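PDB 3IV6: putative Zn-dependent Alcohol Dehydrogenase from Rhodobacter sphaeroides, which binds S-adenosylmethionine in a Rossmann-like domain and, despite the dehydrogenase name, is probably an S-adenosylmethionine-dependent methyltransferase. Local coordinates for residues Thr71-Ser76 and Gly109-Val114; Ala101-Glu106 and Met135-Gly140; Ala28-Asp33 and Thr56-Glu61. All blocks are in the same frame, centred on the assembly; numbering follows the deposited sequence.

Contact 1 (Thr71-Ser76 and Gly109-Val114). With SAM (S-adenosylmethionine), chain E.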
loop_
_atom_site.group_PDB
_atom_site.type_symbol
_atom_site.label_atom_id
_atom_site.label_comp_id
_atom_site.label_asym_id
_atom_site.label_seq_id
_atom_site.Cartn_x
_atom_site.Cartn_y
_atom_site.Cartn_z
ATOM N N THR A 71 -15.026 -6.227 -1.137
ATOM C CA THR A 71 -14.393 -6.904 -0.018
ATOM C C THR A 71 -13.121 -6.114 0.290
ATOM O O THR A 71 -12.375 -5.788 -0.623
ATOM C CB THR A 71 -14.009 -8.385 -0.391
ATOM O OG1 THR A 71 -15.188 -9.177 -0.585
ATOM C CG2 THR A 71 -13.195 -9.020 0.696
ATOM N N VAL A 72 -12.870 -5.806 1.558
ATOM C CA VAL A 72 -11.624 -5.153 1.942
ATOM C C VAL A 72 -10.722 -6.121 2.685
ATOM O O VAL A 72 -11.192 -6.854 3.547
ATOM C CB VAL A 72 -11.874 -3.965 2.883
ATOM C CG1 VAL A 72 -10.543 -3.320 3.322
ATOM C CG2 VAL A 72 -12.846 -2.962 2.245
ATOM N N PHE A 73 -9.435 -6.112 2.346
ATOM C CA PHE A 73 -8.421 -6.910 3.023
ATOM C C PHE A 73 -7.425 -6.005 3.717
ATOM O O PHE A 73 -7.004 -4.993 3.170
ATOM C CB PHE A 73 -7.694 -7.796 2.030
ATOM C CG PHE A 73 -8.581 -8.823 1.393
ATOM C CD1 PHE A 73 -9.221 -9.786 2.171
ATOM C CD2 PHE A 73 -8.790 -8.837 0.002
ATOM C CE1 PHE A 73 -10.025 -10.740 1.602
ATOM C CE2 PHE A 73 -9.630 -9.804 -0.595
ATOM C CZ PHE A 73 -10.238 -10.751 0.211
ATOM N N ASP A 74 -7.048 -6.369 4.931
ATOM C CA ASP A 74 -6.049 -5.615 5.675
ATOM C C ASP A 74 -5.404 -6.513 6.725
ATOM O O ASP A 74 -6.063 -7.409 7.285
ATOM C CB ASP A 74 -6.692 -4.392 6.358
ATOM C CG ASP A 74 -5.685 -3.307 6.682
ATOM O OD1 ASP A 74 -4.848 -3.521 7.592
ATOM O OD2 ASP A 74 -5.724 -2.257 5.997
ATOM N N PHE A 75 -4.119 -6.286 6.995
ATOM C CA PHE A 75 -3.421 -7.144 7.953
ATOM C C PHE A 75 -3.440 -6.645 9.401
ATOM O O PHE A 75 -2.751 -7.183 10.258
ATOM C CB PHE A 75 -2.011 -7.491 7.465
ATOM C CG PHE A 75 -1.039 -6.387 7.600
ATOM C CD1 PHE A 75 -1.473 -5.086 7.861
ATOM C CD2 PHE A 75 0.311 -6.630 7.459
ATOM C CE1 PHE A 75 -0.573 -4.039 7.994
ATOM C CE2 PHE A 75 1.210 -5.586 7.577
ATOM C CZ PHE A 75 0.758 -4.282 7.847
ATOM N N SER A 76 -4.248 -5.634 9.659
ATOM C CA SER A 76 -4.350 -4.999 10.975
ATOM C C SER A 76 -5.773 -5.026 11.560
ATOM O O SER A 76 -6.739 -4.672 10.897
ATOM C CB SER A 76 -3.841 -3.556 10.906
ATOM O OG SER A 76 -4.544 -2.728 11.813
ATOM N N GLY A 109 -8.980 -16.202 -8.017
ATOM C CA GLY A 109 -9.831 -15.805 -9.127
ATOM C C GLY A 109 -11.246 -15.371 -8.762
ATOM O O GLY A 109 -12.185 -15.418 -9.575
ATOM N N HIS A 110 -11.403 -14.901 -7.540
ATOM C CA HIS A 110 -12.716 -14.568 -7.032
ATOM C C HIS A 110 -13.131 -13.122 -7.306
ATOM O O HIS A 110 -14.298 -12.775 -7.179
ATOM C CB HIS A 110 -12.737 -14.835 -5.531
ATOM C CG HIS A 110 -14.101 -15.067 -4.988
ATOM N ND1 HIS A 110 -14.851 -14.062 -4.413
ATOM C CD2 HIS A 110 -14.864 -16.182 -4.951
ATOM C CE1 HIS A 110 -16.013 -14.554 -4.032
ATOM N NE2 HIS A 110 -16.050 -15.835 -4.346
ATOM N N PHE A 111 -12.182 -12.265 -7.668
ATOM C CA PHE A 111 -12.504 -10.846 -7.887
ATOM C C PHE A 111 -12.286 -10.378 -9.327
ATOM O O PHE A 111 -11.345 -10.826 -9.971
ATOM C CB PHE A 111 -11.717 -9.983 -6.899
ATOM C CG PHE A 111 -12.040 -10.285 -5.478
ATOM C CD1 PHE A 111 -13.134 -9.697 -4.864
ATOM C CD2 PHE A 111 -11.290 -11.178 -4.766
ATOM C CE1 PHE A 111 -13.467 -9.992 -3.551
ATOM C CE2 PHE A 111 -11.624 -11.473 -3.456
ATOM C CZ PHE A 111 -12.732 -10.877 -2.852
ATOM N N ASP A 112 -13.153 -9.494 -9.829
ATOM C CA ASP A 112 -12.905 -8.879 -11.143
ATOM C C ASP A 112 -11.761 -7.841 -11.085
ATOM O O ASP A 112 -10.967 -7.707 -12.037
ATOM C CB ASP A 112 -14.155 -8.182 -11.682
ATOM C CG ASP A 112 -15.285 -9.143 -11.990
ATOM O OD1 ASP A 112 -16.450 -8.780 -11.711
ATOM O OD2 ASP A 112 -15.007 -10.252 -12.515
ATOM N N PHE A 113 -11.705 -7.109 -9.966
ATOM C CA PHE A 113 -10.716 -6.058 -9.752
ATOM C C PHE A 113 -10.071 -6.101 -8.380
ATOM O O PHE A 113 -10.737 -6.327 -7.369
ATOM C CB PHE A 113 -11.338 -4.682 -9.958
ATOM C CG PHE A 113 -11.829 -4.447 -11.348
ATOM C CD1 PHE A 113 -10.972 -3.972 -12.323
ATOM C CD2 PHE A 113 -13.152 -4.703 -11.684
ATOM C CE1 PHE A 113 -11.427 -3.751 -13.608
ATOM C CE2 PHE A 113 -13.611 -4.494 -12.952
ATOM C CZ PHE A 113 -12.754 -4.014 -13.922
ATOM N N VAL A 114 -8.757 -5.890 -8.354
ATOM C CA VAL A 114 -8.069 -5.662 -7.089
ATOM C C VAL A 114 -7.455 -4.280 -7.164
ATOM O O VAL A 114 -6.656 -3.980 -8.061
ATOM C CB VAL A 114 -6.980 -6.717 -6.820
ATOM C CG1 VAL A 114 -5.909 -6.179 -5.829
ATOM C CG2 VAL A 114 -7.591 -8.013 -6.308
HETATM N N SAM E . -2.751 4.117 3.395
HETATM C CA SAM E . -2.483 4.810 2.148
HETATM C C SAM E . -3.763 5.074 1.384
HETATM O O SAM E . -4.881 4.716 1.781
HETATM O OXT SAM E . -3.639 5.689 0.350
HETATM C CB SAM E . -1.446 4.069 1.312
HETATM C CG SAM E . -0.702 2.934 2.030
HETATM S SD SAM E . -1.558 1.330 2.151
HETATM C CE SAM E . -3.208 1.676 1.479
HETATM C "C5'" SAM E . -1.748 1.091 3.953
HETATM C "C4'" SAM E . -2.879 0.197 4.448
HETATM O "O4'" SAM E . -2.662 -1.134 4.014
HETATM C "C3'" SAM E . -2.950 0.118 5.963
HETATM O "O3'" SAM E . -4.316 0.042 6.300
HETATM C "C2'" SAM E . -2.317 -1.212 6.311
HETATM O "O2'" SAM E . -2.931 -1.809 7.434
HETATM C "C1'" SAM E . -2.575 -2.055 5.076
HETATM N N9 SAM E . -1.471 -2.990 4.816
HETATM C C8 SAM E . -0.134 -2.686 4.819
HETATM N N7 SAM E . 0.572 -3.820 4.561
HETATM C C5 SAM E . -0.292 -4.860 4.389
HETATM C C6 SAM E . -0.100 -6.224 4.102
HETATM N N6 SAM E . 1.111 -6.766 3.949
HETATM N N1 SAM E . -1.206 -7.031 4.005
HETATM C C2 SAM E . -2.469 -6.488 4.204
HETATM N N3 SAM E . -2.671 -5.155 4.468
HETATM C C4 SAM E . -1.591 -4.345 4.562
#
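Phe73 and Phe111 meet with their ring planes nearly perpendicular (88°), an oblique aromatic pair with centroids 5.8 Å apart. Phe111 CE2 lies at the edge of the Phe73 ring, while CG2 of Thr71 rests on one face of that ring, offset toward its rim. Phe111 in turn carries ND1 of His110 over one face and receives Thr71 OG1 in plane at its edge, 3.5 Å from its CE1. In the Rossmann-like fold of class I methyltransferases, strands 69-74 and 113-117 lie on either side of strand 48-52, the first of the sheet in chain order, and here side chains of Phe73 and Phe111 bridge over that strand, both touching Ala50. Phe73 keeps CG anti to its carbonyl carbon (chi1 -64°), which carries the ring toward Phe111; Leu138 of helix 125-139 also packs on it.

The polar work is done at the far end of the strand, where the cofactor sits. Phe75 lays one ring face over the adenine of S-adenosylmethionine (SAM), with SAM C5 3.4 Å above the centre of the ring. Cut back to an alanine here, the side chain would keep no ring to lie on the base, and the adenine would probably be freer to shift on that side. An acidic residue closing the second strand and gripping the ribose is a family hallmark, and Asp74 fills the place: SAM O3' donates to Asp74 OD2 at 2.7 Å, an oxygen that also accepts from the backbone N of Ala54. The other oxygen is shared as well. Asp74 OD1 accepts the SAM O2' hydroxyl at 2.6 Å and, through its anti lone pair, the backbone N of Ser76 at 3.0 Å, which closes an Asx turn with a bent N-H...O angle of 137°.

Contact 2 (Ala101-Glu106 and Met135-Gly140)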
loop_
_atom_site.group_PDB
_atom_site.type_symbol
_atom_site.label_atom_id
_atom_site.label_comp_id
_atom_site.label_asym_id
_atom_site.label_seq_id
_atom_site.Cartn_x
_atom_site.Cartn_y
_atom_site.Cartn_z
ATOM N N ALA A 101 1.254 -12.876 2.285
ATOM C CA ALA A 101 1.084 -14.266 2.644
ATOM C C ALA A 101 0.352 -14.964 1.495
ATOM O O ALA A 101 -0.286 -14.318 0.647
ATOM C CB ALA A 101 0.286 -14.378 3.923
ATOM N N GLU A 102 0.446 -16.286 1.470
ATOM C CA GLU A 102 -0.169 -17.014 0.392
ATOM C C GLU A 102 -1.682 -16.908 0.514
ATOM O O GLU A 102 -2.241 -17.050 1.599
ATOM C CB GLU A 102 0.306 -18.469 0.317
ATOM C CG GLU A 102 -0.005 -19.087 -1.034
ATOM C CD GLU A 102 0.477 -20.509 -1.160
ATOM O OE1 GLU A 102 1.088 -21.025 -0.192
ATOM O OE2 GLU A 102 0.240 -21.107 -2.233
ATOM N N ILE A 103 -2.327 -16.652 -0.617
ATOM C CA ILE A 103 -3.768 -16.491 -0.653
ATOM C C ILE A 103 -4.567 -17.790 -0.301
ATOM O O ILE A 103 -4.264 -18.884 -0.789
ATOM C CB ILE A 103 -4.151 -15.906 -2.020
ATOM C CG1 ILE A 103 -3.426 -14.576 -2.186
ATOM C CG2 ILE A 103 -5.673 -15.749 -2.170
ATOM C CD1 ILE A 103 -3.674 -13.605 -1.038
ATOM N N PRO A 104 -5.582 -17.678 0.558
ATOM C CA PRO A 104 -6.458 -18.843 0.758
ATOM C C PRO A 104 -7.121 -19.287 -0.566
ATOM O O PRO A 104 -7.649 -18.430 -1.293
ATOM C CB PRO A 104 -7.536 -18.322 1.731
ATOM C CG PRO A 104 -6.939 -17.112 2.403
ATOM C CD PRO A 104 -5.925 -16.536 1.426
ATOM N N LYS A 105 -7.097 -20.587 -0.870
ATOM C CA LYS A 105 -7.630 -21.104 -2.134
ATOM C C LYS A 105 -9.086 -20.680 -2.397
ATOM O O LYS A 105 -9.502 -20.465 -3.540
ATOM C CB LYS A 105 -7.500 -22.632 -2.176
ATOM C CG LYS A 105 -8.346 -23.330 -1.133
ATOM C CD LYS A 105 -8.071 -24.817 -1.006
ATOM C CE LYS A 105 -9.227 -25.499 -0.272
ATOM N NZ LYS A 105 -9.198 -26.991 -0.397
ATOM N N GLU A 106 -9.859 -20.547 -1.333
ATOM C CA GLU A 106 -11.261 -20.178 -1.476
ATOM C C GLU A 106 -11.427 -18.784 -2.048
ATOM O O GLU A 106 -12.536 -18.333 -2.223
ATOM C CB GLU A 106 -12.035 -20.349 -0.149
ATOM C CG GLU A 106 -11.159 -20.262 1.118
ATOM C CD GLU A 106 -10.243 -21.490 1.362
ATOM O OE1 GLU A 106 -8.997 -21.324 1.484
ATOM O OE2 GLU A 106 -10.769 -22.626 1.459
HETATM N N MSE A 135 -2.086 -10.356 -5.447
HETATM C CA MSE A 135 -3.142 -9.595 -6.088
HETATM C C MSE A 135 -3.631 -10.346 -7.343
HETATM O O MSE A 135 -4.840 -10.430 -7.639
HETATM C CB MSE A 135 -2.639 -8.210 -6.458
HETATM C CG MSE A 135 -2.207 -7.340 -5.304
HETATM SE SE MSE A 135 -1.216 -5.716 -5.847
HETATM C CE MSE A 135 -0.288 -5.344 -4.171
ATOM N N LEU A 136 -2.667 -10.887 -8.070
ATOM C CA LEU A 136 -2.924 -11.670 -9.260
ATOM C C LEU A 136 -3.699 -12.941 -8.926
ATOM O O LEU A 136 -4.606 -13.366 -9.646
ATOM C CB LEU A 136 -1.582 -12.012 -9.904
ATOM C CG LEU A 136 -1.055 -10.850 -10.748
ATOM C CD1 LEU A 136 0.285 -11.179 -11.333
ATOM C CD2 LEU A 136 -2.076 -10.545 -11.816
ATOM N N SER A 137 -3.333 -13.536 -7.808
ATOM C CA SER A 137 -3.999 -14.713 -7.318
ATOM C C SER A 137 -5.467 -14.423 -7.002
ATOM O O SER A 137 -6.331 -15.250 -7.274
ATOM C CB SER A 137 -3.263 -15.222 -6.090
ATOM O OG SER A 137 -3.918 -16.329 -5.527
ATOM N N LEU A 138 -5.732 -13.252 -6.433
ATOM C CA LEU A 138 -7.094 -12.857 -6.092
ATOM C C LEU A 138 -7.954 -12.706 -7.342
ATOM O O LEU A 138 -9.097 -13.162 -7.381
ATOM C CB LEU A 138 -7.090 -11.550 -5.296
ATOM C CG LEU A 138 -6.530 -11.625 -3.873
ATOM C CD1 LEU A 138 -6.556 -10.254 -3.213
ATOM C CD2 LEU A 138 -7.302 -12.639 -3.044
ATOM N N VAL A 139 -7.396 -12.062 -8.363
ATOM C CA VAL A 139 -8.188 -11.584 -9.491
ATOM C C VAL A 139 -8.392 -12.685 -10.527
ATOM O O VAL A 139 -9.235 -12.564 -11.416
ATOM C CB VAL A 139 -7.527 -10.370 -10.169
ATOM C CG1 VAL A 139 -7.443 -9.201 -9.198
ATOM C CG2 VAL A 139 -6.147 -10.740 -10.691
ATOM N N GLY A 140 -7.615 -13.756 -10.405
ATOM C CA GLY A 140 -7.496 -14.735 -11.470
ATOM C C GLY A 140 -7.207 -14.098 -12.815
ATOM O O GLY A 140 -6.066 -13.750 -13.115
#
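Ile103 is the residue through which the loop 101-106, on its way from strand 93-96 to strand 113-117, reaches the last turn of helix 125-139. The chain comes to it past Glu102, whose side chain starts away from the helix and touches Arg234. At Ile103 the direction reverses and the side chain faces the helix. Its CB stands 3.5 Å from Ser137 OG, and its CG1 lies 3.8 Å from the same oxygen, so the hydroxyl sits against the branch point. CG2 of Ile103 also flanks Ser137 OG (3.8 Å) but comes closest to Leu138 CD2, at 3.6 Å, the two side chains crossing at about a right angle. With CG2 anti to the backbone N and CG1 beside that N (chi1 -59°), Ile103 lies across two successive helix residues. Pro104 then turns to Leu97.

The site belongs to the layer of loop and helix on one face of the Rossmann-like sheet. Leu138 also touches Ile99, a residue of the SAM binding site, and Val114 of strand 113-117, while the carbonyls of Ser137 and Leu138 probably accept from the backbone N of Gly109 and Phe111. Between the loop and the helix themselves no hydrogen bond is made: the methine, methylene and methyl of Ile103 meet a leucine branch and a serine hydroxyl, which implies an attachment resting on shape and dispersion, with little directional preference.

Contact 3 (Ala28-Asp33 and Thr56-Glu61). With SAM (S-adenosylmethionine), chain E.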
loop_
_atom_site.group_PDB
_atom_site.type_symbol
_atom_site.label_atom_id
_atom_site.label_comp_id
_atom_site.label_asym_id
_atom_site.label_seq_id
_atom_site.Cartn_x
_atom_site.Cartn_y
_atom_site.Cartn_z
ATOM N N ALA A 28 -2.759 14.461 1.218
ATOM C CA ALA A 28 -2.235 13.951 -0.063
ATOM C C ALA A 28 -1.767 12.498 0.024
ATOM O O ALA A 28 -1.239 11.947 -0.930
ATOM C CB ALA A 28 -1.109 14.856 -0.617
ATOM N N ALA A 29 -1.935 11.877 1.174
ATOM C CA ALA A 29 -1.414 10.536 1.339
ATOM C C ALA A 29 -2.516 9.534 0.987
ATOM O O ALA A 29 -2.308 8.329 1.019
ATOM C CB ALA A 29 -0.889 10.336 2.769
ATOM N N ARG A 30 -3.698 10.047 0.676
ATOM C CA ARG A 30 -4.773 9.211 0.162
ATOM C C ARG A 30 -5.195 9.706 -1.205
ATOM O O ARG A 30 -4.882 10.833 -1.574
ATOM C CB ARG A 30 -5.967 9.226 1.096
ATOM C CG ARG A 30 -6.558 10.553 1.311
ATOM C CD ARG A 30 -7.979 10.375 1.794
ATOM N NE ARG A 30 -8.594 11.603 2.291
ATOM C CZ ARG A 30 -8.261 12.193 3.441
ATOM N NH1 ARG A 30 -7.288 11.664 4.197
ATOM N NH2 ARG A 30 -8.887 13.322 3.824
ATOM N N PRO A 31 -5.913 8.876 -1.970
ATOM C CA PRO A 31 -6.343 9.422 -3.267
ATOM C C PRO A 31 -7.290 10.598 -3.104
ATOM O O PRO A 31 -8.080 10.627 -2.193
ATOM C CB PRO A 31 -7.036 8.235 -3.947
ATOM C CG PRO A 31 -6.556 7.017 -3.183
ATOM C CD PRO A 31 -6.265 7.454 -1.804
ATOM N N SER A 32 -7.180 11.583 -3.978
ATOM C CA SER A 32 -8.219 12.629 -4.115
ATOM C C SER A 32 -9.568 12.115 -4.701
ATOM O O SER A 32 -9.696 10.947 -5.116
ATOM C CB SER A 32 -7.691 13.709 -5.026
ATOM O OG SER A 32 -7.422 13.108 -6.282
ATOM N N ASP A 33 -10.576 12.976 -4.757
ATOM C CA ASP A 33 -11.812 12.580 -5.437
ATOM C C ASP A 33 -11.525 12.089 -6.876
ATOM O O ASP A 33 -11.896 10.966 -7.246
ATOM C CB ASP A 33 -12.849 13.705 -5.448
ATOM C CG ASP A 33 -13.392 14.042 -4.056
ATOM O OD1 ASP A 33 -13.060 13.345 -3.061
ATOM O OD2 ASP A 33 -14.161 15.031 -3.974
ATOM N N THR A 56 -7.935 3.033 3.080
ATOM C CA THR A 56 -8.459 3.810 1.949
ATOM C C THR A 56 -9.990 3.918 1.986
ATOM O O THR A 56 -10.717 3.473 1.070
ATOM C CB THR A 56 -7.994 3.259 0.577
ATOM O OG1 THR A 56 -6.738 2.594 0.738
ATOM C CG2 THR A 56 -7.804 4.386 -0.412
ATOM N N ARG A 57 -10.447 4.587 3.041
ATOM C CA ARG A 57 -11.853 4.656 3.374
ATOM C C ARG A 57 -12.756 5.331 2.333
ATOM O O ARG A 57 -13.912 4.937 2.192
ATOM C CB ARG A 57 -12.032 5.302 4.750
ATOM C CG ARG A 57 -13.477 5.444 5.147
ATOM C CD ARG A 57 -13.927 6.856 4.973
ATOM N NE ARG A 57 -15.373 6.949 5.121
ATOM C CZ ARG A 57 -15.992 7.474 6.177
ATOM N NH1 ARG A 57 -15.304 7.994 7.195
ATOM N NH2 ARG A 57 -17.317 7.489 6.198
ATOM N N PHE A 58 -12.244 6.330 1.614
ATOM C CA PHE A 58 -13.093 7.076 0.682
ATOM C C PHE A 58 -13.145 6.398 -0.678
ATOM O O PHE A 58 -14.186 6.387 -1.328
ATOM C CB PHE A 58 -12.705 8.571 0.611
ATOM C CG PHE A 58 -12.758 9.244 1.954
ATOM C CD1 PHE A 58 -13.967 9.373 2.621
ATOM C CD2 PHE A 58 -11.599 9.669 2.593
ATOM C CE1 PHE A 58 -14.021 9.951 3.880
ATOM C CE2 PHE A 58 -11.650 10.237 3.837
ATOM C CZ PHE A 58 -12.863 10.378 4.482
ATOM N N LEU A 59 -12.027 5.794 -1.079
ATOM C CA LEU A 59 -12.023 4.914 -2.238
ATOM C C LEU A 59 -13.001 3.754 -2.050
ATOM O O LEU A 59 -13.775 3.424 -2.927
ATOM C CB LEU A 59 -10.634 4.360 -2.491
ATOM C CG LEU A 59 -10.682 3.296 -3.576
ATOM C CD1 LEU A 59 -11.202 3.910 -4.888
ATOM C CD2 LEU A 59 -9.305 2.769 -3.787
ATOM N N ILE A 60 -12.984 3.139 -0.884
ATOM C CA ILE A 60 -13.882 2.027 -0.660
ATOM C C ILE A 60 -15.328 2.502 -0.744
ATOM O O ILE A 60 -16.188 1.809 -1.270
ATOM C CB ILE A 60 -13.544 1.343 0.680
ATOM C CG1 ILE A 60 -12.211 0.578 0.548
ATOM C CG2 ILE A 60 -14.683 0.443 1.159
ATOM C CD1 ILE A 60 -11.308 0.578 1.849
ATOM N N GLU A 61 -15.590 3.711 -0.264
ATOM C CA GLU A 61 -16.960 4.219 -0.181
ATOM C C GLU A 61 -17.527 4.590 -1.568
ATOM O O GLU A 61 -18.717 4.409 -1.811
ATOM C CB GLU A 61 -17.008 5.390 0.789
ATOM C CG GLU A 61 -18.373 5.932 1.134
ATOM C CD GLU A 61 -18.290 6.940 2.289
ATOM O OE1 GLU A 61 -17.229 6.986 2.977
ATOM O OE2 GLU A 61 -19.283 7.672 2.519
HETATM N N SAM E . -2.751 4.117 3.395
HETATM C CA SAM E . -2.483 4.810 2.148
HETATM C C SAM E . -3.763 5.074 1.384
HETATM O O SAM E . -4.881 4.716 1.781
HETATM O OXT SAM E . -3.639 5.689 0.350
HETATM C CB SAM E . -1.446 4.069 1.312
HETATM C CG SAM E . -0.702 2.934 2.030
HETATM S SD SAM E . -1.558 1.330 2.151
HETATM C CE SAM E . -3.208 1.676 1.479
HETATM C "C5'" SAM E . -1.748 1.091 3.953
HETATM C "C4'" SAM E . -2.879 0.197 4.448
HETATM O "O4'" SAM E . -2.662 -1.134 4.014
HETATM C "C3'" SAM E . -2.950 0.118 5.963
HETATM O "O3'" SAM E . -4.316 0.042 6.300
HETATM C "C2'" SAM E . -2.317 -1.212 6.311
HETATM O "O2'" SAM E . -2.931 -1.809 7.434
HETATM C "C1'" SAM E . -2.575 -2.055 5.076
HETATM N N9 SAM E . -1.471 -2.990 4.816
HETATM C C8 SAM E . -0.134 -2.686 4.819
HETATM N N7 SAM E . 0.572 -3.820 4.561
HETATM C C5 SAM E . -0.292 -4.860 4.389
HETATM C C6 SAM E . -0.100 -6.224 4.102
HETATM N N6 SAM E . 1.111 -6.766 3.949
HETATM N N1 SAM E . -1.206 -7.031 4.005
HETATM C C2 SAM E . -2.469 -6.488 4.204
HETATM N N3 SAM E . -2.671 -5.155 4.468
HETATM C C4 SAM E . -1.591 -4.345 4.562
#
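Arg30 sends its side chain toward Phe58, on the first turn of helix 57-65. From CB, which points at the helix, CG leaves between the backbone N and the carbonyl carbon (chi1 60°), and the chain then runs extended to NE. CD is the first atom to arrive, in the plane of the Phe58 ring at its edge, 3.8 Å from Phe58 CD2. NE follows at 3.6 Å from that same carbon, and CZ comes to 3.9 Å from Phe58 CE2, with NH2 a little farther from the same atom. Seen from the guanidinium, Phe58 CE2 lies over one face, offset toward the rim; the two planes are 52° apart, so the flat groups lean together without stacking. Phe58 is backed by CD of Arg57 over one ring face, and Arg57 NE is itself held by a salt bridge to Glu61 OE1 (2.8 Å), one helical turn on.

Nearer the cofactor, Pro31 CD packs against Thr56 CG2 at 3.7 Å. Thr56, at the N-cap position, places OG1 3.0 Å from SAM O, and Pro31 CD borders SAM OXT. The methionine carboxylate thus lies by the helix start that follows the first strand, as in class I methyltransferases, where the positive end of the helix dipole would probably steady its charge.

Around this corner, Asn36 of helix 33-39 touches Pro31, Phe58 and Leu59, and Arg57 reaches Trp22 of helix 20-23 and Leu83 of helix 77-86, while helix 57-65 leads on into strand 69-74.

Contact 1 is the buried one, a strand phenylalanine meeting one from the loop that leads into strand 113-117, both over strand 48-52; contacts 2 and 3 are partly buried, each fastening a loop to the end of a helix. Contacts 1 and 2 adjoin: the loop 109-111 is bound to the end of helix 125-139, and Val114 packs on Val139. Contacts 1 and 3 share the cofactor from its two ends, ribose and adenine at 71-76 and the carboxylate at 28-33 and 56-61, and they brush where Val72 meets Ile60. Contacts 2 and 3 do not touch. None of the three makes a hydrogen bond from segment to segment; the polar chemistry of contacts 1 and 3 is largely with SAM, while contact 2 touches no cofactor.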